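Local coordinates for invasion protein INVA (Salmonella enterica, PDB 2X49) that forms part of the inner-membrane export apparatus of a type III secretion system needed to invade the intestinal epithelium, here as its C-terminal domain, at residues Q182-S186 with E187-V191; R300-K303 with K304-G308; K195-M198 with E199-L203; I212-V215 with E216-G220; D127-Y130 with H131-V135. One frame throughout, in Å; residues are numbered along the deposited sequence.

Contact 1: Q182-S186 with E187-V191; sequences QRLLS and ERVSV
Leu-184 O takes two backbone N-H groups at once, Glu-187 N at 3.0 Å and Val-189 N at 3.1 Å from Leu-184 O, the two arriving from opposite faces of the carbonyl plane. The neighbouring carbonyl is used in turn: Arg-188 N donates to Leu-185 O at 2.9 Å, closing a type I turn from Leu-185 to Arg-188. Arg-183 O accepts from three donors. The hydroxyl of Ser-186 donates to it at 3.1 Å (OG to Arg-183 O), and two waters donate both to Arg-183 O and to Glu-187 OE1, one of them only weakly to the carboxylate. With OG set between its own N and carbonyl carbon (chi1 68°), Ser-186 folds back over the last helical turn. The other carboxylate oxygen, Glu-187 OE2, forms a salt bridge with Arg-299, while the guanidinium of Arg-188 forms one with Glu-314 through NH1.

On the apolar side, Leu-184 CB lies 4.1 Å from Val-189 CB. Further along, the Leu-185 and Val-191 side chains cross at about a right angle, Leu-185 CD2 resting 3.9 Å from Val-191 CG2, and Leu-185 CA also makes a C-H...O contact with Val-189 O. The paired bonds from Val-189 to Leu-184 and from Arg-188 to Leu-185, with Arg-188 at positive phi (71°) as the C-prime residue, make this a Schellman motif ending helix 174-185.

Contact 2: R300-K303 with K304-G308; sequences RFIK and KMIEG
Lys-303 O faces two N-H groups near the end of its helix, but both bonds are weak: Glu-307 N lies 3.1 Å from Lys-303 O with a bent approach of 122°, and Ile-306 N is 3.3 Å from the same oxygen. The helix, 299-306, is the connecting helix of a beta-alpha-beta unit between strands 291-294 and 314-317. The preceding carbonyls are bonded more regularly. Ile-306 N makes its sound bond to Ile-302 O, at 3.0 Å, while Met-305 N donates to Phe-301 O and Lys-304 N to Arg-300 O.

The side chains of Lys-303 and Glu-307 cross at about a right angle. With CG opposite the backbone N (chi1 167°) and a bend at chi2, the methylenes of Lys-303 pass the carboxylate; CE comes within 3.3 Å of Glu-307 OE1. The charged ends stay apart, Lys-303 NZ being 4.0 Å from Glu-307 OE1, too long for a salt bridge, and the ammonium is instead paired with Glu-314 on the following strand. Any attraction to Glu-307 is therefore probably a secondary, through-space one.

On the buried flank Ile-302 and Ile-306, one turn apart, face the parallel sheet and both touch Leu-292. The Met-305 side chain touches Leu-272 and Met-273 of helix 266-280. Between the isoleucines the nearest side-chain approach is Ile-302 CG2 to Ile-306 CG2, 4.3 Å, while Ile-306 CG1, lying between its own backbone N and carbonyl carbon, sits 3.5 Å from Ile-302 O.

Contact 3: K195-M198 with E199-L203; sequences KLIM and EALAL
Ile-197 and Leu-201 stand side by side on the buried flank of the helix, pointing the same way, with Ile-197 CG2 4.2 Å from Leu-201 CD1. Leu-201 CG, anti to the carbonyl carbon (chi1 -77°), also leans over the backbone and comes within 3.6 Å of Ile-197 O. Met-198 lies beside the same leucine, its chain bent at both chi2 and chi3, but the exact placing of its methyl end is doubtful.

The backbone beneath is regular alpha-helix. Four successive bonds link the two segments, from Glu-199 N to Lys-195 O through Ala-202 N to Met-198 O, with lengths near 2.9 to 3.0 Å.

The other flank is only partly polar and more loosely joined. Lys-195 is fully extended, and its CE passes 3.5 Å from Glu-199 OE2, yet Lys-195 NZ stays 4.4 Å from Glu-199 OE2, beyond a salt bridge. A water spans the gap: it donates to Glu-199 OE2 at 2.8 Å and accepts a weak bond from Lys-195 NZ. Any attraction between the charges is thus probably mediated in part by the water. The other carboxylate oxygen, Glu-199 OE1, lies against the Leu-196 methyl CD2, 3.0 Å from it.

Helix 194-204 packs between several others. Ala-200 and Leu-201 meet Ile-218 on helix 211-221, which is the next helix along the chain, and Leu-201 also reaches Leu-214 there. Met-198 fits against Leu-164 and Val-168 of helix 162-169 and against Leu-154 and Leu-157 of helix 147-158.

Contact 4: I212-V215 with E216-G220; sequences INLV and EHIRG
Helical bonds join residues 212-215 to 216-220: Arg-219 N donates to Val-215 O at 2.9 Å with a nearly straight N-H (163°), and Ile-218 N to Leu-214 O at 3.0 Å, in the carbonyl plane. The carbonyl of Asn-213 is held less firmly, by weak bonds from His-217 N and Glu-216 N.

Glu-216 reaches back to the preceding turn. Its CG is anti to the backbone N (chi1 -155°) and the chain then bends at chi2, placing the carboxylate where a water can donate both to Glu-216 OE1, at 2.8 Å, and to Ile-212 O, at 2.9 Å. Its second oxygen is taken by Arg-299 in a salt bridge. The His-217 ring comes beside the Asn-213 carbonyl, CD2 3.4 Å from Asn-213 O, with Leu-214 CA at its edge, and it stacks with the ring of Trp-204. On the buried side, Leu-214 CD1 and Ile-218 CD1 are 4.3 Å apart, and Ile-218 CG1 presses to 3.2 Å from Leu-214 O. Arg-219 carries its CG past Val-215 O, and its NE forms a salt bridge with Glu-320.

This is an alpha-helix packed between others, with Val-215 and Arg-219 against helix 174-185 and Glu-216 against Arg-300 of helix 299-306.

Contact 5: D127-Y130 with H131-V135; sequences DELY and HCLAV
Tyr-130 and Ala-134 meet in a CH-pi contact: the methyl CB of Ala-134 lies over one face of the Tyr-130 ring, 4.3 Å from its centroid and displaced toward the rim, with Tyr-130 CZ 4.0 Å away from Ala-134 CB. Because CG of Tyr-130 is anti to the backbone N (chi1 169°), the ring lies along the helix, beside Ala-134 one turn on, and its OH is hydrogen-bonded to Asp-38.

Leu-129 and Leu-133 approach at a slant, CD1 of Leu-129 being 3.9 Å from CD1 of Leu-133. Glu-128 bends at chi2 (73°), which brings OE2 to 3.9 Å from Cys-132 SG; its carboxylate is held by salt bridges to Arg-79, Arg-123 and Lys-288. The Cys-132 side chain, with SG anti to the carbonyl carbon, is about 2 Å from a bound mercury ion, consistent with a bond to SG. His-131 rests a ring face on Val-135 CG2 and hydrogen-bonds through ND1 to Lys-288.

Beneath them run the backbone bonds, Cys-132 N to Glu-128 O at 2.9 Å, nearly straight, and Ala-134 N to Tyr-130 O at 2.8 Å. Around helix 125-139, Tyr-130 and Ala-134 pack on helix 27-39, Cys-132 and Leu-133 on Phe-71 of strand 66-72, and Glu-128 on strand 102-107.

In the fold
Along the chain the order is contact 5, contact 1, contact 3, contact 4 and contact 2. Contact 1 covers the end of helix 174-185 and the loop after it, contacts 3 and 4 the next two helices, 194-204 and 211-221; their centres are 11 to 15 Å apart and the contacts touch pairwise. Contact 2, on the crossover helix of the parallel sheet, reaches that bundle through Arg-300 against Ile-212, Asn-213 and Glu-216, and through Lys-303 against Glu-187. Contact 5 lies on helix 125-139, its centre about 16 Å from that of contact 1, which it meets through Val-135 and Arg-188. Contact 1 thus touches all the others, tying together helical and sheet-containing parts of this C-terminal domain.

Contact 1: Q182-S186 with E187-V191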
loop_
_atom_site.group_PDB
_atom_site.type_symbol
_atom_site.label_atom_id
_atom_site.label_comp_id
_atom_site.label_asym_id
_atom_site.label_seq_id
_atom_site.Cartn_x
_atom_site.Cartn_y
_atom_site.Cartn_z
ATOM N N GLN A 182 6.173 6.482 9.834
ATOM C CA GLN A 182 4.831 6.753 9.301
ATOM C C GLN A 182 4.847 6.919 7.793
ATOM O O GLN A 182 3.955 6.450 7.085
ATOM C CB GLN A 182 4.179 8.005 9.944
ATOM C CG GLN A 182 3.718 7.879 11.318
ATOM C CD GLN A 182 3.212 9.216 11.827
ATOM O OE1 GLN A 182 3.769 10.266 11.479
ATOM N NE2 GLN A 182 2.163 9.203 12.653
ATOM N N ARG A 183 5.882 7.614 7.324
ATOM C CA ARG A 183 5.997 7.892 5.895
ATOM C C ARG A 183 6.303 6.646 5.096
ATOM O O ARG A 183 5.844 6.481 3.974
ATOM C CB ARG A 183 6.916 9.082 5.620
ATOM C CG ARG A 183 6.297 10.418 6.068
ATOM C CD ARG A 183 7.288 11.602 6.040
ATOM N NE ARG A 183 6.649 12.854 6.525
ATOM C CZ ARG A 183 5.798 13.565 5.802
ATOM N NH1 ARG A 183 5.535 13.213 4.567
ATOM N NH2 ARG A 183 5.224 14.652 6.298
ATOM N N LEU A 184 7.021 5.714 5.703
ATOM C CA LEU A 184 7.300 4.391 5.069
ATOM C C LEU A 184 5.989 3.581 4.997
ATOM O O LEU A 184 5.547 3.184 3.930
ATOM C CB LEU A 184 8.381 3.616 5.811
ATOM C CG LEU A 184 9.757 4.245 5.738
ATOM C CD1 LEU A 184 10.667 3.472 6.702
ATOM C CD2 LEU A 184 10.240 4.248 4.276
ATOM N N LEU A 185 5.314 3.483 6.131
ATOM C CA LEU A 185 4.105 2.655 6.243
ATOM C C LEU A 185 3.020 3.179 5.366
ATOM O O LEU A 185 2.263 2.407 4.800
ATOM C CB LEU A 185 3.632 2.580 7.700
ATOM C CG LEU A 185 4.507 1.796 8.666
ATOM C CD1 LEU A 185 4.306 2.186 10.150
ATOM C CD2 LEU A 185 4.242 0.313 8.489
ATOM N N SER A 186 2.951 4.514 5.212
ATOM C CA SER A 186 1.822 5.138 4.490
ATOM C C SER A 186 1.926 4.815 3.014
ATOM O O SER A 186 0.952 5.006 2.270
ATOM C CB SER A 186 1.725 6.681 4.688
ATOM O OG SER A 186 2.815 7.317 4.060
ATOM N N GLU A 187 3.106 4.368 2.624
ATOM C CA GLU A 187 3.399 3.968 1.219
ATOM C C GLU A 187 3.571 2.436 1.090
ATOM O O GLU A 187 4.134 1.887 0.118
ATOM C CB GLU A 187 4.611 4.729 0.650
ATOM C CG GLU A 187 4.300 6.227 0.379
ATOM C CD GLU A 187 5.337 6.885 -0.553
ATOM O OE1 GLU A 187 6.143 7.741 -0.080
ATOM O OE2 GLU A 187 5.417 6.536 -1.753
ATOM N N ARG A 188 3.071 1.758 2.096
ATOM C CA ARG A 188 2.969 0.283 2.125
ATOM C C ARG A 188 4.313 -0.436 2.275
ATOM O O ARG A 188 4.544 -1.571 1.838
ATOM C CB ARG A 188 2.172 -0.192 0.884
ATOM C CG ARG A 188 0.771 -0.464 1.271
ATOM C CD ARG A 188 -0.279 -0.103 0.215
ATOM N NE ARG A 188 -0.151 -1.028 -0.838
ATOM C CZ ARG A 188 -0.622 -0.886 -2.063
ATOM N NH1 ARG A 188 -1.207 0.225 -2.462
ATOM N NH2 ARG A 188 -0.437 -1.881 -2.905
ATOM N N VAL A 189 5.253 0.284 2.861
ATOM C CA VAL A 189 6.589 -0.280 3.198
ATOM C C VAL A 189 6.603 -0.751 4.648
ATOM O O VAL A 189 6.208 0.008 5.571
ATOM C CB VAL A 189 7.696 0.756 2.982
ATOM C CG1 VAL A 189 9.028 0.149 3.387
ATOM C CG2 VAL A 189 7.655 1.208 1.529
ATOM N N SER A 190 6.959 -2.012 4.866
ATOM C CA SER A 190 6.988 -2.578 6.204
ATOM C C SER A 190 8.097 -1.997 7.056
ATOM O O SER A 190 9.183 -1.686 6.539
ATOM C CB SER A 190 7.198 -4.125 6.160
ATOM O OG SER A 190 7.317 -4.715 7.416
ATOM N N VAL A 191 7.825 -1.899 8.334
ATOM C CA VAL A 191 8.835 -1.477 9.328
ATOM C C VAL A 191 9.267 -2.583 10.259
ATOM O O VAL A 191 9.856 -2.360 11.320
ATOM C CB VAL A 191 8.440 -0.218 10.089
ATOM C CG1 VAL A 191 8.303 0.951 9.097
ATOM C CG2 VAL A 191 7.174 -0.401 10.937
HETATM O O HOH W 1 7.694 6.190 1.721
HETATM O O HOH W 2 5.204 9.115 2.531
#

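Contact 2: R300-K303 with K304-G308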
loop_
_atom_site.group_PDB
_atom_site.type_symbol
_atom_site.label_atom_id
_atom_site.label_comp_id
_atom_site.label_asym_id
_atom_site.label_seq_id
_atom_site.Cartn_x
_atom_site.Cartn_y
_atom_site.Cartn_z
ATOM N N ARG A 300 9.043 10.417 -5.703
ATOM C CA ARG A 300 8.245 10.926 -4.586
ATOM C C ARG A 300 7.264 11.993 -5.046
ATOM O O ARG A 300 6.169 12.175 -4.458
ATOM C CB ARG A 300 9.123 11.439 -3.438
ATOM C CG ARG A 300 9.964 12.642 -3.730
ATOM C CD ARG A 300 11.065 12.685 -2.679
ATOM N NE ARG A 300 11.925 13.854 -2.810
ATOM C CZ ARG A 300 13.001 13.907 -3.597
ATOM N NH1 ARG A 300 13.366 12.851 -4.301
ATOM N NH2 ARG A 300 13.734 15.027 -3.659
ATOM N N PHE A 301 7.636 12.711 -6.104
ATOM C CA PHE A 301 6.795 13.806 -6.634
ATOM C C PHE A 301 5.606 13.277 -7.407
ATOM O O PHE A 301 4.508 13.840 -7.354
ATOM C CB PHE A 301 7.612 14.786 -7.484
ATOM C CG PHE A 301 8.763 15.372 -6.706
ATOM C CD1 PHE A 301 8.523 16.307 -5.704
ATOM C CD2 PHE A 301 10.081 14.930 -6.910
ATOM C CE1 PHE A 301 9.586 16.835 -4.940
ATOM C CE2 PHE A 301 11.139 15.456 -6.140
ATOM C CZ PHE A 301 10.881 16.409 -5.169
ATOM N N ILE A 302 5.870 12.228 -8.168
ATOM C CA ILE A 302 4.801 11.541 -8.893
ATOM C C ILE A 302 3.790 10.962 -7.901
ATOM O O ILE A 302 2.587 11.112 -8.093
ATOM C CB ILE A 302 5.325 10.489 -9.864
ATOM C CG1 ILE A 302 6.083 11.187 -10.981
ATOM C CG2 ILE A 302 4.161 9.656 -10.455
ATOM C CD1 ILE A 302 6.964 10.245 -11.826
ATOM N N LYS A 303 4.293 10.350 -6.840
ATOM C CA LYS A 303 3.424 9.785 -5.768
ATOM C C LYS A 303 2.520 10.884 -5.194
ATOM O O LYS A 303 1.296 10.759 -5.192
ATOM C CB LYS A 303 4.180 9.021 -4.673
ATOM C CG LYS A 303 3.340 8.716 -3.422
ATOM C CD LYS A 303 2.313 7.591 -3.643
ATOM C CE LYS A 303 1.449 7.358 -2.406
ATOM N NZ LYS A 303 0.313 6.451 -2.616
ATOM N N LYS A 304 3.107 12.022 -4.863
ATOM C CA LYS A 304 2.322 13.138 -4.288
ATOM C C LYS A 304 1.288 13.664 -5.256
ATOM O O LYS A 304 0.159 14.014 -4.881
ATOM C CB LYS A 304 3.224 14.285 -3.793
ATOM C CG LYS A 304 2.506 15.375 -2.967
ATOM C CD LYS A 304 3.497 16.265 -2.215
ATOM C CE LYS A 304 2.854 16.959 -1.004
ATOM N NZ LYS A 304 2.612 18.418 -1.244
ATOM N N MET A 305 1.658 13.676 -6.528
ATOM C CA MET A 305 0.774 14.198 -7.542
ATOM C C MET A 305 -0.473 13.323 -7.767
ATOM O O MET A 305 -1.597 13.830 -7.857
ATOM C CB MET A 305 1.558 14.440 -8.842
ATOM C CG MET A 305 0.723 14.400 -10.030
ATOM S SD MET A 305 1.442 15.558 -11.192
ATOM C CE MET A 305 1.336 17.022 -10.178
ATOM N N ILE A 306 -0.280 12.021 -7.778
ATOM C CA ILE A 306 -1.366 11.095 -8.208
ATOM C C ILE A 306 -2.212 10.550 -7.087
ATOM O O ILE A 306 -3.275 9.973 -7.333
ATOM C CB ILE A 306 -0.834 9.869 -9.010
ATOM C CG1 ILE A 306 -0.077 8.915 -8.098
ATOM C CG2 ILE A 306 -0.073 10.321 -10.239
ATOM C CD1 ILE A 306 0.284 7.560 -8.752
ATOM N N GLU A 307 -1.773 10.783 -5.873
ATOM C CA GLU A 307 -2.362 10.045 -4.712
ATOM C C GLU A 307 -3.748 10.500 -4.312
ATOM O O GLU A 307 -4.475 9.775 -3.667
ATOM C CB GLU A 307 -1.468 10.054 -3.480
ATOM C CG GLU A 307 -1.336 11.376 -2.840
ATOM C CD GLU A 307 -0.388 11.351 -1.656
ATOM O OE1 GLU A 307 0.168 10.279 -1.383
ATOM O OE2 GLU A 307 -0.199 12.413 -1.011
ATOM N N GLY A 308 -4.102 11.670 -4.787
ATOM C CA GLY A 308 -5.423 12.220 -4.563
ATOM C C GLY A 308 -6.486 11.419 -5.282
ATOM O O GLY A 308 -7.505 11.020 -4.703
#

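Contact 3: K195-M198 with E199-L203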
loop_
_atom_site.group_PDB
_atom_site.type_symbol
_atom_site.label_atom_id
_atom_site.label_comp_id
_atom_site.label_asym_id
_atom_site.label_seq_id
_atom_site.Cartn_x
_atom_site.Cartn_y
_atom_site.Cartn_z
ATOM N N LYS A 195 15.954 -3.057 12.551
ATOM C CA LYS A 195 17.425 -2.997 12.729
ATOM C C LYS A 195 18.013 -2.341 11.486
ATOM O O LYS A 195 18.878 -1.447 11.529
ATOM C CB LYS A 195 18.071 -4.354 12.940
ATOM C CG LYS A 195 19.611 -4.298 13.124
ATOM C CD LYS A 195 20.210 -5.675 13.221
ATOM C CE LYS A 195 21.736 -5.637 13.400
ATOM N NZ LYS A 195 22.402 -6.993 13.378
ATOM N N LEU A 196 17.514 -2.775 10.355
ATOM C CA LEU A 196 18.023 -2.212 9.070
ATOM C C LEU A 196 17.636 -0.751 8.870
ATOM O O LEU A 196 18.384 0.080 8.329
ATOM C CB LEU A 196 17.606 -3.073 7.893
ATOM C CG LEU A 196 18.377 -4.392 7.885
ATOM C CD1 LEU A 196 18.109 -5.149 6.560
ATOM C CD2 LEU A 196 19.886 -4.214 8.133
ATOM N N ILE A 197 16.463 -0.396 9.336
ATOM C CA ILE A 197 15.995 0.925 9.203
ATOM C C ILE A 197 16.899 1.815 10.046
ATOM O O ILE A 197 17.267 2.901 9.629
ATOM C CB ILE A 197 14.524 1.097 9.574
ATOM C CG1 ILE A 197 13.672 0.429 8.501
ATOM C CG2 ILE A 197 14.115 2.546 9.644
ATOM C CD1 ILE A 197 12.224 0.287 8.922
ATOM N N MET A 198 17.160 1.364 11.244
ATOM C CA MET A 198 18.029 2.116 12.194
ATOM C C MET A 198 19.435 2.247 11.669
ATOM O O MET A 198 20.070 3.309 11.826
ATOM C CB MET A 198 17.968 1.552 13.598
ATOM C CG MET A 198 16.635 1.683 14.261
ATOM S SD MET A 198 16.250 3.395 14.641
ATOM C CE MET A 198 14.825 3.641 13.613
ATOM N N GLU A 199 19.946 1.199 11.051
ATOM C CA GLU A 199 21.305 1.291 10.468
ATOM C C GLU A 199 21.316 2.389 9.382
ATOM O O GLU A 199 22.268 3.167 9.240
ATOM C CB GLU A 199 21.790 -0.039 9.889
ATOM C CG GLU A 199 22.157 -1.016 10.942
ATOM C CD GLU A 199 22.485 -2.406 10.382
ATOM O OE1 GLU A 199 22.185 -2.637 9.174
ATOM O OE2 GLU A 199 23.023 -3.249 11.143
ATOM N N ALA A 200 20.231 2.468 8.640
ATOM C CA ALA A 200 20.138 3.472 7.560
ATOM C C ALA A 200 19.961 4.876 8.100
ATOM O O ALA A 200 20.540 5.836 7.590
ATOM C CB ALA A 200 19.001 3.114 6.538
ATOM N N LEU A 201 19.304 4.976 9.230
ATOM C CA LEU A 201 19.166 6.287 9.891
ATOM C C LEU A 201 20.509 6.726 10.443
ATOM O O LEU A 201 20.849 7.920 10.386
ATOM C CB LEU A 201 18.127 6.273 10.984
ATOM C CG LEU A 201 16.693 6.305 10.493
ATOM C CD1 LEU A 201 15.713 5.867 11.603
ATOM C CD2 LEU A 201 16.385 7.678 10.037
ATOM N N ALA A 202 21.297 5.776 10.957
ATOM C CA ALA A 202 22.600 6.120 11.574
ATOM C C ALA A 202 23.517 6.671 10.508
ATOM O O ALA A 202 24.399 7.522 10.792
ATOM C CB ALA A 202 23.259 4.921 12.259
ATOM N N LEU A 203 23.298 6.205 9.291
ATOM C CA LEU A 203 24.105 6.613 8.108
ATOM C C LEU A 203 23.665 7.967 7.567
ATOM O O LEU A 203 24.509 8.855 7.254
ATOM C CB LEU A 203 24.075 5.536 7.011
ATOM C CG LEU A 203 24.910 5.759 5.750
ATOM C CD1 LEU A 203 26.399 5.834 6.122
ATOM C CD2 LEU A 203 24.659 4.680 4.681
HETATM O O HOH W 3 22.993 -6.005 10.589
#

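Contact 4: I212-V215 with E216-G220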
loop_
_atom_site.group_PDB
_atom_site.type_symbol
_atom_site.label_atom_id
_atom_site.label_comp_id
_atom_site.label_asym_id
_atom_site.label_seq_id
_atom_site.Cartn_x
_atom_site.Cartn_y
_atom_site.Cartn_z
ATOM N N ILE A 212 11.577 14.662 4.225
ATOM C CA ILE A 212 11.110 14.035 2.950
ATOM C C ILE A 212 12.306 13.391 2.282
ATOM O O ILE A 212 12.308 12.218 1.876
ATOM C CB ILE A 212 10.485 15.008 2.016
ATOM C CG1 ILE A 212 9.202 15.536 2.632
ATOM C CG2 ILE A 212 10.123 14.364 0.678
ATOM C CD1 ILE A 212 8.410 14.501 3.234
ATOM N N ASN A 213 13.324 14.207 2.210
ATOM C CA ASN A 213 14.582 13.781 1.607
ATOM C C ASN A 213 15.117 12.566 2.359
ATOM O O ASN A 213 15.540 11.611 1.789
ATOM C CB ASN A 213 15.616 14.921 1.573
ATOM C CG ASN A 213 15.258 16.001 0.576
ATOM O OD1 ASN A 213 14.324 15.855 -0.205
ATOM N ND2 ASN A 213 16.010 17.105 0.600
ATOM N N LEU A 214 15.117 12.640 3.686
ATOM C CA LEU A 214 15.622 11.542 4.526
ATOM C C LEU A 214 14.891 10.228 4.230
ATOM O O LEU A 214 15.502 9.141 4.139
ATOM C CB LEU A 214 15.529 11.901 6.042
ATOM C CG LEU A 214 16.013 10.851 7.038
ATOM C CD1 LEU A 214 17.495 10.548 6.785
ATOM C CD2 LEU A 214 15.716 11.234 8.508
ATOM N N VAL A 215 13.575 10.317 4.153
ATOM C CA VAL A 215 12.755 9.141 3.857
ATOM C C VAL A 215 13.174 8.480 2.549
ATOM O O VAL A 215 13.284 7.271 2.470
ATOM C CB VAL A 215 11.212 9.428 3.837
ATOM C CG1 VAL A 215 10.489 8.234 3.233
ATOM C CG2 VAL A 215 10.748 9.645 5.244
ATOM N N GLU A 216 13.489 9.291 1.571
ATOM C CA GLU A 216 13.877 8.748 0.272
ATOM C C GLU A 216 15.159 7.904 0.403
ATOM O O GLU A 216 15.365 6.879 -0.286
ATOM C CB GLU A 216 14.010 9.862 -0.774
ATOM C CG GLU A 216 13.814 9.361 -2.159
ATOM C CD GLU A 216 12.392 8.820 -2.461
ATOM O OE1 GLU A 216 11.423 9.017 -1.661
ATOM O OE2 GLU A 216 12.232 8.213 -3.542
ATOM N N HIS A 217 16.089 8.399 1.219
ATOM C CA HIS A 217 17.326 7.679 1.427
ATOM C C HIS A 217 17.098 6.356 2.152
ATOM O O HIS A 217 17.738 5.328 1.872
ATOM C CB HIS A 217 18.383 8.522 2.156
ATOM C CG HIS A 217 18.900 9.680 1.359
ATOM N ND1 HIS A 217 19.608 9.524 0.187
ATOM C CD2 HIS A 217 18.864 11.018 1.594
ATOM C CE1 HIS A 217 19.942 10.709 -0.296
ATOM N NE2 HIS A 217 19.522 11.632 0.555
ATOM N N ILE A 218 16.198 6.411 3.115
ATOM C CA ILE A 218 15.845 5.222 3.913
ATOM C C ILE A 218 15.210 4.161 2.992
ATOM O O ILE A 218 15.560 2.972 3.007
ATOM C CB ILE A 218 14.950 5.518 5.131
ATOM C CG1 ILE A 218 15.615 6.542 6.073
ATOM C CG2 ILE A 218 14.611 4.242 5.871
ATOM C CD1 ILE A 218 17.054 6.272 6.357
ATOM N N ARG A 219 14.334 4.640 2.133
ATOM C CA ARG A 219 13.659 3.740 1.146
ATOM C C ARG A 219 14.731 3.060 0.340
ATOM O O ARG A 219 14.709 1.866 0.042
ATOM C CB ARG A 219 12.723 4.491 0.216
ATOM C CG ARG A 219 11.425 4.899 0.821
ATOM C CD ARG A 219 10.580 5.551 -0.215
ATOM N NE ARG A 219 10.224 4.681 -1.340
ATOM C CZ ARG A 219 9.045 4.064 -1.454
ATOM N NH1 ARG A 219 8.088 4.246 -0.515
ATOM N NH2 ARG A 219 8.809 3.285 -2.518
ATOM N N GLY A 220 15.709 3.849 -0.063
ATOM C CA GLY A 220 16.819 3.285 -0.856
ATOM C C GLY A 220 17.590 2.165 -0.133
ATOM O O GLY A 220 17.994 1.135 -0.698
HETATM O O HOH W 4 10.334 10.707 0.340
#

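Contact 5: D127-Y130 with H131-V135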
loop_
_atom_site.group_PDB
_atom_site.type_symbol
_atom_site.label_atom_id
_atom_site.label_comp_id
_atom_site.label_asym_id
_atom_site.label_seq_id
_atom_site.Cartn_x
_atom_site.Cartn_y
_atom_site.Cartn_z
ATOM N N ASP A 127 -8.718 -13.792 1.434
ATOM C CA ASP A 127 -7.367 -13.287 1.158
ATOM C C ASP A 127 -7.415 -11.945 0.461
ATOM O O ASP A 127 -6.601 -11.053 0.711
ATOM C CB ASP A 127 -6.543 -14.275 0.332
ATOM C CG ASP A 127 -6.053 -15.459 1.167
ATOM O OD1 ASP A 127 -6.041 -15.385 2.428
ATOM O OD2 ASP A 127 -5.669 -16.486 0.570
ATOM N N GLU A 128 -8.381 -11.809 -0.426
ATOM C CA GLU A 128 -8.588 -10.539 -1.127
ATOM C C GLU A 128 -9.074 -9.470 -0.120
ATOM O O GLU A 128 -8.623 -8.343 -0.130
ATOM C CB GLU A 128 -9.568 -10.688 -2.305
ATOM C CG GLU A 128 -9.931 -9.353 -2.955
ATOM C CD GLU A 128 -8.814 -8.740 -3.800
ATOM O OE1 GLU A 128 -7.681 -9.285 -3.859
ATOM O OE2 GLU A 128 -9.085 -7.685 -4.411
ATOM N N LEU A 129 -9.937 -9.864 0.783
ATOM C CA LEU A 129 -10.528 -8.919 1.742
ATOM C C LEU A 129 -9.428 -8.394 2.664
ATOM O O LEU A 129 -9.306 -7.215 2.904
ATOM C CB LEU A 129 -11.599 -9.585 2.593
ATOM C CG LEU A 129 -12.187 -8.699 3.726
ATOM C CD1 LEU A 129 -12.713 -7.383 3.215
ATOM C CD2 LEU A 129 -13.257 -9.471 4.450
ATOM N N TYR A 130 -8.580 -9.312 3.079
ATOM C CA TYR A 130 -7.414 -8.917 3.901
ATOM C C TYR A 130 -6.524 -7.933 3.139
ATOM O O TYR A 130 -6.106 -6.877 3.677
ATOM C CB TYR A 130 -6.556 -10.114 4.310
ATOM C CG TYR A 130 -5.243 -9.617 4.906
ATOM C CD1 TYR A 130 -5.224 -9.059 6.146
ATOM C CD2 TYR A 130 -4.057 -9.726 4.233
ATOM C CE1 TYR A 130 -4.062 -8.554 6.692
ATOM C CE2 TYR A 130 -2.876 -9.233 4.770
ATOM C CZ TYR A 130 -2.888 -8.659 6.012
ATOM O OH TYR A 130 -1.709 -8.152 6.593
ATOM N N HIS A 131 -6.237 -8.224 1.882
ATOM C CA HIS A 131 -5.398 -7.300 1.074
ATOM C C HIS A 131 -6.010 -5.916 0.964
ATOM O O HIS A 131 -5.346 -4.888 1.180
ATOM C CB HIS A 131 -5.106 -7.868 -0.314
ATOM C CG HIS A 131 -4.088 -7.095 -1.101
ATOM N ND1 HIS A 131 -4.114 -6.635 -2.368
ATOM C CD2 HIS A 131 -2.861 -6.735 -0.588
ATOM C CE1 HIS A 131 -2.910 -6.014 -2.606
ATOM N NE2 HIS A 131 -2.163 -6.105 -1.520
ATOM N N CYS A 132 -7.289 -5.869 0.653
ATOM C CA CYS A 132 -8.033 -4.599 0.534
ATOM C C CYS A 132 -7.889 -3.797 1.828
ATOM O O CYS A 132 -7.586 -2.582 1.826
ATOM C CB CYS A 132 -9.518 -4.840 0.313
ATOM S SG CYS A 132 -9.871 -5.271 -1.388
ATOM N N LEU A 133 -8.161 -4.486 2.913
ATOM C CA LEU A 133 -8.148 -3.825 4.268
ATOM C C LEU A 133 -6.742 -3.331 4.612
ATOM O O LEU A 133 -6.523 -2.198 5.076
ATOM C CB LEU A 133 -8.653 -4.750 5.347
ATOM C CG LEU A 133 -10.132 -5.010 5.270
ATOM C CD1 LEU A 133 -10.528 -6.175 6.197
ATOM C CD2 LEU A 133 -10.916 -3.768 5.713
ATOM N N ALA A 134 -5.781 -4.189 4.324
ATOM C CA ALA A 134 -4.386 -3.854 4.663
ATOM C C ALA A 134 -3.904 -2.636 3.923
ATOM O O ALA A 134 -3.229 -1.758 4.499
ATOM C CB ALA A 134 -3.476 -5.019 4.410
ATOM N N VAL A 135 -4.211 -2.582 2.643
ATOM C CA VAL A 135 -3.792 -1.454 1.792
ATOM C C VAL A 135 -4.360 -0.155 2.347
ATOM O O VAL A 135 -3.686 0.880 2.476
ATOM C CB VAL A 135 -4.206 -1.708 0.315
ATOM C CG1 VAL A 135 -4.187 -0.477 -0.545
ATOM C CG2 VAL A 135 -3.342 -2.850 -0.228
#